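Local structure of uracil-DNA glycosylase (Sulfolobus tokodaii str. 7, 4ZBX) at residues V40-G45 with L121-T126; N82-R87 with D97-C102; F160-P165 with K176-D181. The protein belongs to the uracil-DNA glycosylase superfamily, with an alpha/beta fold built round a central mixed sheet and an iron/sulfur cluster held at one side. One frame throughout, in Å; residues are numbered along the deposited sequence.

Interaction 1 (V40-G45 with L121-T126)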
loop_
_atom_site.group_PDB
_atom_site.type_symbol
_atom_site.label_atom_id
_atom_site.label_comp_id
_atom_site.label_asym_id
_atom_site.label_seq_id
_atom_site.Cartn_x
_atom_site.Cartn_y
_atom_site.Cartn_z
ATOM N N VAL A 40 0.527 1.373 0.959
ATOM C CA VAL A 40 0.423 0.542 -0.250
ATOM C C VAL A 40 0.889 -0.870 0.051
ATOM O O VAL A 40 2.060 -1.097 0.343
ATOM C CB VAL A 40 1.259 1.144 -1.435
ATOM C CG1 VAL A 40 1.053 0.335 -2.712
ATOM C CG2 VAL A 40 0.874 2.618 -1.676
ATOM N N GLY A 41 -0.043 -1.824 -0.003
ATOM C CA GLY A 41 0.281 -3.225 0.169
ATOM C C GLY A 41 0.544 -3.915 -1.159
ATOM O O GLY A 41 0.662 -3.272 -2.200
ATOM N N GLU A 42 0.641 -5.243 -1.125
ATOM C CA GLU A 42 1.000 -6.033 -2.297
ATOM C C GLU A 42 -0.169 -6.367 -3.248
ATOM O O GLU A 42 -0.368 -5.758 -4.309
ATOM C CB GLU A 42 1.644 -7.341 -1.816
ATOM C CG GLU A 42 2.579 -7.137 -0.609
ATOM C CD GLU A 42 3.960 -6.652 -1.023
ATOM O OE1 GLU A 42 4.845 -7.512 -1.261
ATOM O OE2 GLU A 42 4.155 -5.420 -1.128
ATOM N N ALA A 43 -0.904 -7.399 -2.894
ATOM C CA ALA A 43 -2.158 -7.697 -3.586
ATOM C C ALA A 43 -3.160 -8.103 -2.515
ATOM O O ALA A 43 -2.754 -8.484 -1.416
ATOM C CB ALA A 43 -1.955 -8.802 -4.619
ATOM N N PRO A 44 -4.462 -8.048 -2.825
ATOM C CA PRO A 44 -5.480 -8.539 -1.885
ATOM C C PRO A 44 -5.290 -10.001 -1.506
ATOM O O PRO A 44 -4.862 -10.832 -2.332
ATOM C CB PRO A 44 -6.792 -8.369 -2.662
ATOM C CG PRO A 44 -6.509 -7.291 -3.659
ATOM C CD PRO A 44 -5.067 -7.476 -4.042
ATOM N N GLY A 45 -5.592 -10.309 -0.249
ATOM C CA GLY A 45 -5.725 -11.696 0.178
ATOM C C GLY A 45 -7.166 -12.162 0.098
ATOM O O GLY A 45 -7.995 -11.508 -0.533
ATOM N N LEU A 121 4.275 -1.444 2.211
ATOM C CA LEU A 121 4.179 -2.586 3.096
ATOM C C LEU A 121 4.546 -3.846 2.335
ATOM O O LEU A 121 3.701 -4.433 1.675
ATOM C CB LEU A 121 2.745 -2.699 3.645
ATOM C CG LEU A 121 2.224 -1.505 4.456
ATOM C CD1 LEU A 121 0.698 -1.624 4.639
ATOM C CD2 LEU A 121 2.903 -1.406 5.806
ATOM N N GLY A 122 5.800 -4.263 2.423
ATOM C CA GLY A 122 6.227 -5.478 1.748
ATOM C C GLY A 122 7.087 -5.241 0.523
ATOM O O GLY A 122 7.221 -4.119 0.047
ATOM N N ARG A 123 7.667 -6.316 -0.003
ATOM C CA ARG A 123 8.678 -6.180 -1.045
ATOM C C ARG A 123 8.130 -5.778 -2.406
ATOM O O ARG A 123 8.817 -5.097 -3.160
ATOM C CB ARG A 123 9.463 -7.483 -1.179
ATOM C CG ARG A 123 8.633 -8.666 -1.608
ATOM C CD ARG A 123 9.505 -9.908 -1.596
ATOM N NE ARG A 123 8.831 -11.066 -2.161
ATOM C CZ ARG A 123 9.092 -11.573 -3.363
ATOM N NH1 ARG A 123 10.018 -11.018 -4.139
ATOM N NH2 ARG A 123 8.425 -12.638 -3.786
ATOM N N HIS A 124 6.906 -6.192 -2.743
ATOM C CA HIS A 124 6.366 -5.883 -4.067
ATOM C C HIS A 124 5.999 -4.413 -4.232
ATOM O O HIS A 124 6.339 -3.789 -5.242
ATOM C CB HIS A 124 5.135 -6.750 -4.370
ATOM C CG HIS A 124 5.455 -8.200 -4.540
ATOM N ND1 HIS A 124 6.171 -8.681 -5.615
ATOM C CD2 HIS A 124 5.177 -9.273 -3.763
ATOM C CE1 HIS A 124 6.313 -9.991 -5.496
ATOM N NE2 HIS A 124 5.721 -10.375 -4.381
ATOM N N SER A 125 5.293 -3.865 -3.247
ATOM C CA SER A 125 4.926 -2.463 -3.278
ATOM C C SER A 125 6.190 -1.604 -3.183
ATOM O O SER A 125 6.326 -0.601 -3.889
ATOM C CB SER A 125 3.941 -2.140 -2.145
ATOM O OG SER A 125 4.524 -2.482 -0.903
ATOM N N THR A 126 7.129 -2.011 -2.333
ATOM C CA THR A 126 8.373 -1.256 -2.183
ATOM C C THR A 126 9.160 -1.249 -3.487
ATOM O O THR A 126 9.582 -0.188 -3.948
ATOM C CB THR A 126 9.247 -1.829 -1.043
ATOM O OG1 THR A 126 8.513 -1.747 0.186
ATOM C CG2 THR A 126 10.557 -1.061 -0.903
#
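E42 carries this contact: its carboxylate reaches across from the end of strand 37-41 and grips the first turn of helix 123-133 with both oxygens. OE1 of E42 accepts from the backbone N of H124 at 2.9 Å, and OE2 accepts from the backbone N of S125, also at 2.9 Å. Both donors arrive on the syn side, the first near the carboxylate plane and the second 35° out of it. The E42 side chain bends at chi2 (-82°), which turns the carboxylate toward the helix. The H124 ring meets E42 OE1 with its CD2 edge, near the ring plane, at 3.1 Å; its NE2 is hydrogen-bonded to OD1 of D93. S125 OG lies near two acceptors, E42 OE2 at 3.0 Å and V40 O at 3.1 Å.

Backbone bonding joins the strands themselves, with L121 N donating to V40 O at 2.9 Å. One approach is less comfortable: E42 OE2 lies 3.0 Å from L121 O, acceptor against acceptor, while the S125 amide holds that same oxygen.

In the nonpolar contact, V40 CG1 rests on S125 CB at 3.8 Å. G122, at the N-cap position with a positive phi (107°), lets the backbone pass close against the carboxylate.

A bound MES, probably from the crystallisation liquor, accepts from R123 N in the same turn and may mark a pocket. This is a typical alpha/beta arrangement, in which neighbouring parallel strands end side by side and a helix N terminus lies at the C-terminal ends of the sheet's parallel strands.

Interaction 2 (N82-R87 with D97-C102). With SF4 (iron/sulfur cluster), chain B.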
loop_
_atom_site.group_PDB
_atom_site.type_symbol
_atom_site.label_atom_id
_atom_site.label_comp_id
_atom_site.label_asym_id
_atom_site.label_seq_id
_atom_site.Cartn_x
_atom_site.Cartn_y
_atom_site.Cartn_z
ATOM N N ASN A 82 -3.375 -1.053 -2.693
ATOM C CA ASN A 82 -2.517 -2.176 -3.064
ATOM C C ASN A 82 -1.911 -1.922 -4.441
ATOM O O ASN A 82 -2.556 -1.297 -5.282
ATOM C CB ASN A 82 -3.315 -3.490 -3.103
ATOM C CG ASN A 82 -4.142 -3.739 -1.841
ATOM O OD1 ASN A 82 -5.200 -3.139 -1.643
ATOM N ND2 ASN A 82 -3.676 -4.658 -1.005
ATOM N N VAL A 83 -0.697 -2.423 -4.697
ATOM C CA VAL A 83 -0.099 -2.189 -5.988
ATOM C C VAL A 83 -0.871 -2.964 -7.075
ATOM O O VAL A 83 -1.046 -2.475 -8.192
ATOM C CB VAL A 83 1.411 -2.549 -5.965
ATOM C CG1 VAL A 83 1.631 -4.027 -5.630
ATOM C CG2 VAL A 83 2.071 -2.158 -7.271
ATOM N N VAL A 84 -1.383 -4.139 -6.721
ATOM C CA VAL A 84 -2.237 -4.910 -7.613
ATOM C C VAL A 84 -3.568 -5.043 -6.883
ATOM O O VAL A 84 -3.582 -5.254 -5.682
ATOM C CB VAL A 84 -1.622 -6.275 -7.946
ATOM C CG1 VAL A 84 -2.654 -7.218 -8.559
ATOM C CG2 VAL A 84 -0.429 -6.089 -8.885
ATOM N N LYS A 85 -4.679 -4.900 -7.589
ATOM C CA LYS A 85 -5.957 -4.716 -6.900
ATOM C C LYS A 85 -6.907 -5.913 -6.963
ATOM O O LYS A 85 -8.054 -5.836 -6.512
ATOM C CB LYS A 85 -6.625 -3.466 -7.445
ATOM C CG LYS A 85 -5.831 -2.220 -6.994
ATOM C CD LYS A 85 -6.168 -1.015 -7.820
ATOM C CE LYS A 85 -5.857 0.277 -7.054
ATOM N NZ LYS A 85 -4.398 0.479 -6.709
ATOM N N CYS A 86 -6.422 -7.038 -7.468
ATOM C CA CYS A 86 -7.187 -8.275 -7.438
ATOM C C CYS A 86 -6.341 -9.404 -6.881
ATOM O O CYS A 86 -5.132 -9.423 -7.052
ATOM C CB CYS A 86 -7.694 -8.650 -8.829
ATOM S SG CYS A 86 -8.901 -7.455 -9.404
ATOM N N ARG A 87 -6.985 -10.332 -6.199
ATOM C CA ARG A 87 -6.273 -11.428 -5.559
ATOM C C ARG A 87 -5.698 -12.404 -6.592
ATOM O O ARG A 87 -6.450 -12.990 -7.352
ATOM C CB ARG A 87 -7.219 -12.147 -4.601
ATOM C CG ARG A 87 -6.618 -13.318 -3.849
ATOM C CD ARG A 87 -7.716 -14.108 -3.143
ATOM N NE ARG A 87 -7.189 -15.349 -2.586
ATOM C CZ ARG A 87 -7.624 -16.563 -2.910
ATOM N NH1 ARG A 87 -8.615 -16.711 -3.783
ATOM N NH2 ARG A 87 -7.074 -17.629 -2.352
ATOM N N ASP A 97 3.462 -8.795 -15.626
ATOM C CA ASP A 97 2.468 -8.231 -16.538
ATOM C C ASP A 97 1.210 -7.775 -15.785
ATOM O O ASP A 97 0.467 -6.920 -16.262
ATOM C CB ASP A 97 2.099 -9.233 -17.641
ATOM C CG ASP A 97 1.180 -10.343 -17.158
ATOM O OD1 ASP A 97 1.282 -10.746 -15.983
ATOM O OD2 ASP A 97 0.357 -10.826 -17.966
ATOM N N GLU A 98 0.973 -8.345 -14.609
ATOM C CA GLU A 98 -0.185 -7.947 -13.806
ATOM C C GLU A 98 0.105 -6.627 -13.101
ATOM O O GLU A 98 -0.741 -5.733 -13.047
ATOM C CB GLU A 98 -0.543 -9.054 -12.812
ATOM C CG GLU A 98 -1.100 -10.286 -13.522
ATOM C CD GLU A 98 -0.957 -11.572 -12.731
ATOM O OE1 GLU A 98 -0.546 -11.529 -11.553
ATOM O OE2 GLU A 98 -1.267 -12.628 -13.308
ATOM N N ILE A 99 1.317 -6.495 -12.581
ATOM C CA ILE A 99 1.756 -5.233 -12.005
ATOM C C ILE A 99 1.748 -4.137 -13.070
ATOM O O ILE A 99 1.327 -3.017 -12.811
ATOM C CB ILE A 99 3.157 -5.367 -11.386
ATOM C CG1 ILE A 99 3.086 -6.286 -10.167
ATOM C CG2 ILE A 99 3.688 -3.991 -10.956
ATOM C CD1 ILE A 99 4.434 -6.760 -9.641
ATOM N N THR A 100 2.202 -4.472 -14.272
ATOM C CA THR A 100 2.214 -3.515 -15.375
ATOM C C THR A 100 0.806 -3.057 -15.717
ATOM O O THR A 100 0.563 -1.866 -15.937
ATOM C CB THR A 100 2.886 -4.125 -16.630
ATOM O OG1 THR A 100 4.274 -4.341 -16.352
ATOM C CG2 THR A 100 2.754 -3.195 -17.828
ATOM N N ALA A 101 -0.130 -4.000 -15.725
ATOM C CA ALA A 101 -1.515 -3.701 -16.068
ATOM C C ALA A 101 -2.203 -2.863 -14.996
ATOM O O ALA A 101 -2.960 -1.951 -15.315
ATOM C CB ALA A 101 -2.293 -4.978 -16.288
ATOM N N CYS A 102 -1.964 -3.207 -13.733
ATOM C CA CYS A 102 -2.699 -2.603 -12.627
ATOM C C CYS A 102 -2.056 -1.339 -12.056
ATOM O O CYS A 102 -2.755 -0.431 -11.593
ATOM C CB CYS A 102 -2.863 -3.605 -11.489
ATOM S SG CYS A 102 -4.274 -3.222 -10.435
HETATM FE FE1 SF4 B . -5.811 -6.717 -13.322
HETATM FE FE2 SF4 B . -7.647 -4.777 -13.538
HETATM FE FE3 SF4 B . -7.745 -6.475 -11.434
HETATM FE FE4 SF4 B . -5.787 -4.637 -11.606
HETATM S S1 SF4 B . -7.976 -4.205 -11.344
HETATM S S2 SF4 B . -5.521 -6.809 -11.050
HETATM S S3 SF4 B . -5.434 -4.574 -13.868
HETATM S S4 SF4 B . -8.034 -7.007 -13.653
HETATM O O HOH W 1 -2.771 -0.364 -8.827
#
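V84 is the bump that wedges between helix 96-113 and the cluster. Its two methyls divide the work: CG2 presses on I99 CG1 at 3.7 Å, the two side chains crossing at about a right angle, while CG1 faces sulfide S2 of SF4 at 3.8 Å.

The other bump comes from the helix. C102 points at the loop, and with SG anti to its backbone N (chi1 -156°) the sulfur drops into a hollow floored by K85. There it lies 3.3 Å from K85 N and 3.8 Å from K85 CB, with CG and CD of the lysine running alongside. Beyond the sulfur, the lysine tip folds back so that NZ donates to N82 O at 2.9 Å; it is also hydrogen-bonded to T81 OG1 and Q109 OE1. A water joins the two segments, accepting from K85 NZ and donating to V83 O and C102 O.

Both segments end up on the same cubane: C102 SG binds iron FE4 at 2.4 Å and C86 SG binds iron FE3 at 2.5 Å. Cysteines from a loop and from the helix after it, clasping one four-iron cluster, are characteristic of the iron/sulfur-containing branch of the uracil-DNA glycosylases.

Interaction 3 (F160-P165 with K176-D181)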
loop_
_atom_site.group_PDB
_atom_site.type_symbol
_atom_site.label_atom_id
_atom_site.label_comp_id
_atom_site.label_asym_id
_atom_site.label_seq_id
_atom_site.Cartn_x
_atom_site.Cartn_y
_atom_site.Cartn_z
ATOM N N PHE A 160 8.553 5.324 2.814
ATOM C CA PHE A 160 9.039 4.569 3.963
ATOM C C PHE A 160 8.654 3.101 3.826
ATOM O O PHE A 160 7.490 2.734 4.038
ATOM C CB PHE A 160 8.479 5.160 5.276
ATOM C CG PHE A 160 9.197 4.687 6.502
ATOM C CD1 PHE A 160 10.090 5.517 7.160
ATOM C CD2 PHE A 160 9.015 3.402 6.978
ATOM C CE1 PHE A 160 10.772 5.077 8.287
ATOM C CE2 PHE A 160 9.700 2.956 8.106
ATOM C CZ PHE A 160 10.573 3.801 8.762
ATOM N N PRO A 161 9.621 2.254 3.438
ATOM C CA PRO A 161 9.306 0.835 3.303
ATOM C C PRO A 161 9.333 0.123 4.636
ATOM O O PRO A 161 10.183 0.410 5.465
ATOM C CB PRO A 161 10.426 0.295 2.392
ATOM C CG PRO A 161 11.184 1.503 1.907
ATOM C CD PRO A 161 10.979 2.562 2.955
ATOM N N THR A 162 8.419 -0.820 4.830
ATOM C CA THR A 162 8.498 -1.703 5.985
ATOM C C THR A 162 8.003 -3.096 5.609
ATOM O O THR A 162 7.639 -3.341 4.463
ATOM C CB THR A 162 7.691 -1.161 7.166
ATOM O OG1 THR A 162 7.982 -1.934 8.332
ATOM C CG2 THR A 162 6.207 -1.216 6.874
ATOM N N TYR A 163 8.039 -4.021 6.559
ATOM C CA TYR A 163 7.493 -5.350 6.305
ATOM C C TYR A 163 5.984 -5.299 6.158
ATOM O O TYR A 163 5.316 -4.392 6.646
ATOM C CB TYR A 163 7.878 -6.316 7.425
ATOM C CG TYR A 163 9.373 -6.581 7.505
ATOM C CD1 TYR A 163 10.053 -6.478 8.710
ATOM C CD2 TYR A 163 10.099 -6.947 6.372
ATOM C CE1 TYR A 163 11.415 -6.721 8.791
ATOM C CE2 TYR A 163 11.467 -7.189 6.441
ATOM C CZ TYR A 163 12.120 -7.076 7.655
ATOM O OH TYR A 163 13.474 -7.307 7.727
ATOM N N HIS A 164 5.443 -6.297 5.479
ATOM C CA HIS A 164 4.005 -6.437 5.381
ATOM C C HIS A 164 3.455 -6.947 6.721
ATOM O O HIS A 164 4.069 -7.791 7.349
ATOM C CB HIS A 164 3.661 -7.388 4.245
ATOM C CG HIS A 164 2.199 -7.461 3.947
ATOM N ND1 HIS A 164 1.315 -8.147 4.751
ATOM C CD2 HIS A 164 1.464 -6.928 2.944
ATOM C CE1 HIS A 164 0.098 -8.045 4.247
ATOM N NE2 HIS A 164 0.160 -7.304 3.153
ATOM N N PRO A 165 2.306 -6.416 7.179
ATOM C CA PRO A 165 1.828 -6.820 8.510
ATOM C C PRO A 165 1.557 -8.315 8.657
ATOM O O PRO A 165 1.671 -8.832 9.766
ATOM C CB PRO A 165 0.526 -6.015 8.683
ATOM C CG PRO A 165 0.216 -5.456 7.329
ATOM C CD PRO A 165 1.536 -5.281 6.652
ATOM N N LYS A 176 7.951 -6.398 16.506
ATOM C CA LYS A 176 8.538 -5.293 17.250
ATOM C C LYS A 176 9.242 -4.343 16.279
ATOM O O LYS A 176 9.222 -3.124 16.464
ATOM C CB LYS A 176 9.501 -5.792 18.340
ATOM C CG LYS A 176 8.847 -5.869 19.724
ATOM C CD LYS A 176 9.658 -6.700 20.721
ATOM C CE LYS A 176 9.426 -8.195 20.518
ATOM N NZ LYS A 176 10.353 -9.029 21.336
ATOM N N ILE A 177 9.833 -4.897 15.227
ATOM C CA ILE A 177 10.515 -4.069 14.239
ATOM C C ILE A 177 9.508 -3.237 13.438
ATOM O O ILE A 177 9.721 -2.045 13.165
ATOM C CB ILE A 177 11.370 -4.927 13.293
ATOM C CG1 ILE A 177 12.492 -5.590 14.090
ATOM C CG2 ILE A 177 11.949 -4.077 12.165
ATOM C CD1 ILE A 177 13.372 -6.516 13.268
ATOM N N LEU A 178 8.400 -3.870 13.087
ATOM C CA LEU A 178 7.306 -3.193 12.404
ATOM C C LEU A 178 6.748 -2.059 13.271
ATOM O O LEU A 178 6.521 -0.950 12.782
ATOM C CB LEU A 178 6.217 -4.203 12.048
ATOM C CG LEU A 178 5.019 -3.725 11.220
ATOM C CD1 LEU A 178 5.466 -2.935 10.019
ATOM C CD2 LEU A 178 4.186 -4.913 10.777
ATOM N N GLU A 179 6.560 -2.331 14.558
ATOM C CA GLU A 179 6.112 -1.307 15.502
ATOM C C GLU A 179 7.088 -0.136 15.589
ATOM O O GLU A 179 6.674 1.025 15.573
ATOM C CB GLU A 179 5.877 -1.927 16.885
ATOM C CG GLU A 179 4.683 -2.879 16.892
ATOM C CD GLU A 179 4.543 -3.674 18.175
ATOM O OE1 GLU A 179 5.473 -3.662 19.009
ATOM O OE2 GLU A 179 3.485 -4.316 18.342
ATOM N N GLU A 180 8.382 -0.442 15.670
ATOM C CA GLU A 180 9.411 0.591 15.693
ATOM C C GLU A 180 9.383 1.412 14.413
ATOM O O GLU A 180 9.561 2.630 14.448
ATOM C CB GLU A 180 10.797 -0.026 15.886
ATOM C CG GLU A 180 11.059 -0.497 17.304
ATOM C CD GLU A 180 10.789 0.587 18.329
ATOM O OE1 GLU A 180 11.350 1.695 18.184
ATOM O OE2 GLU A 180 9.995 0.340 19.264
ATOM N N ASP A 181 9.153 0.743 13.288
ATOM C CA ASP A 181 9.064 1.434 12.010
ATOM C C ASP A 181 7.877 2.386 12.000
ATOM O O ASP A 181 7.983 3.500 11.503
ATOM C CB ASP A 181 8.948 0.448 10.857
ATOM C CG ASP A 181 10.296 -0.132 10.449
ATOM O OD1 ASP A 181 11.332 0.295 10.998
ATOM O OD2 ASP A 181 10.329 -1.016 9.568
#
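T162 and D181 are brought together by their first torsions: OG1 of T162 swings anti to its own backbone N (chi1 -170°), and D181 carries CG anti to its carbonyl carbon (chi1 -81°). The two side chains slide past each other in opposite directions, and T162 OG1 donates to D181 OD2 at 2.8 Å. The oxygen uses its anti lone pair, the one turned away from OD1; OD1 takes part in a salt bridge with R144. Bonds to both oxygens, among them T162 on OD2 and R144 on OD1, would restrain the rotation of this buried carboxylate.

F160 packs beside it. The ring presents its edge to the carboxylate carbon in plane, with CE2 3.8 Å from D181 CB, and the ring and carboxylate planes stand steeply to one another.

Strand 155-162 and helix 172-190 form a strand-loop-helix unit of the alpha/beta fold: the short segments 160-162 and 176-181 run nearly antiparallel, at 166°, with axes 9.6 Å apart, so at this point the helix runs back alongside the strand.

L178 packs one turn before D181, against the end of the strand and the loop after it. Its CD1 crowds T162 OG1 at 3.2 Å and meets T162 CG2 at 3.7 Å; the same methyl lies against Y163 O, a buried carbonyl without a polar partner. The other methyl, CD2, rests on P165 CA at 3.8 Å. Further out, I177 CG2 touches the Y163 ring at CE1, 4.3 Å away.

How the interactions relate
From the N terminus, the chain leaves strand 37-41 at 40-45 and returns at 121-126, where interaction 1 closes the longest of the three loops. Interaction 2 is nested inside it, closing the short excursion whose two ends, 82-87 and 97-102, both bind the iron/sulfur cluster. Interaction 3 follows in series, tying strand 155-162 to the C-terminal helix. Interaction 1 lies between the others: G41 O and E42 O probably accept from V83 N and V84 N on one side, and G122 N probably donates to T162 O on the other. Interactions 2 and 3, about 23 Å apart between centres, do not touch. MES also accepts from H164 N, so it lies between interactions 1 and 3.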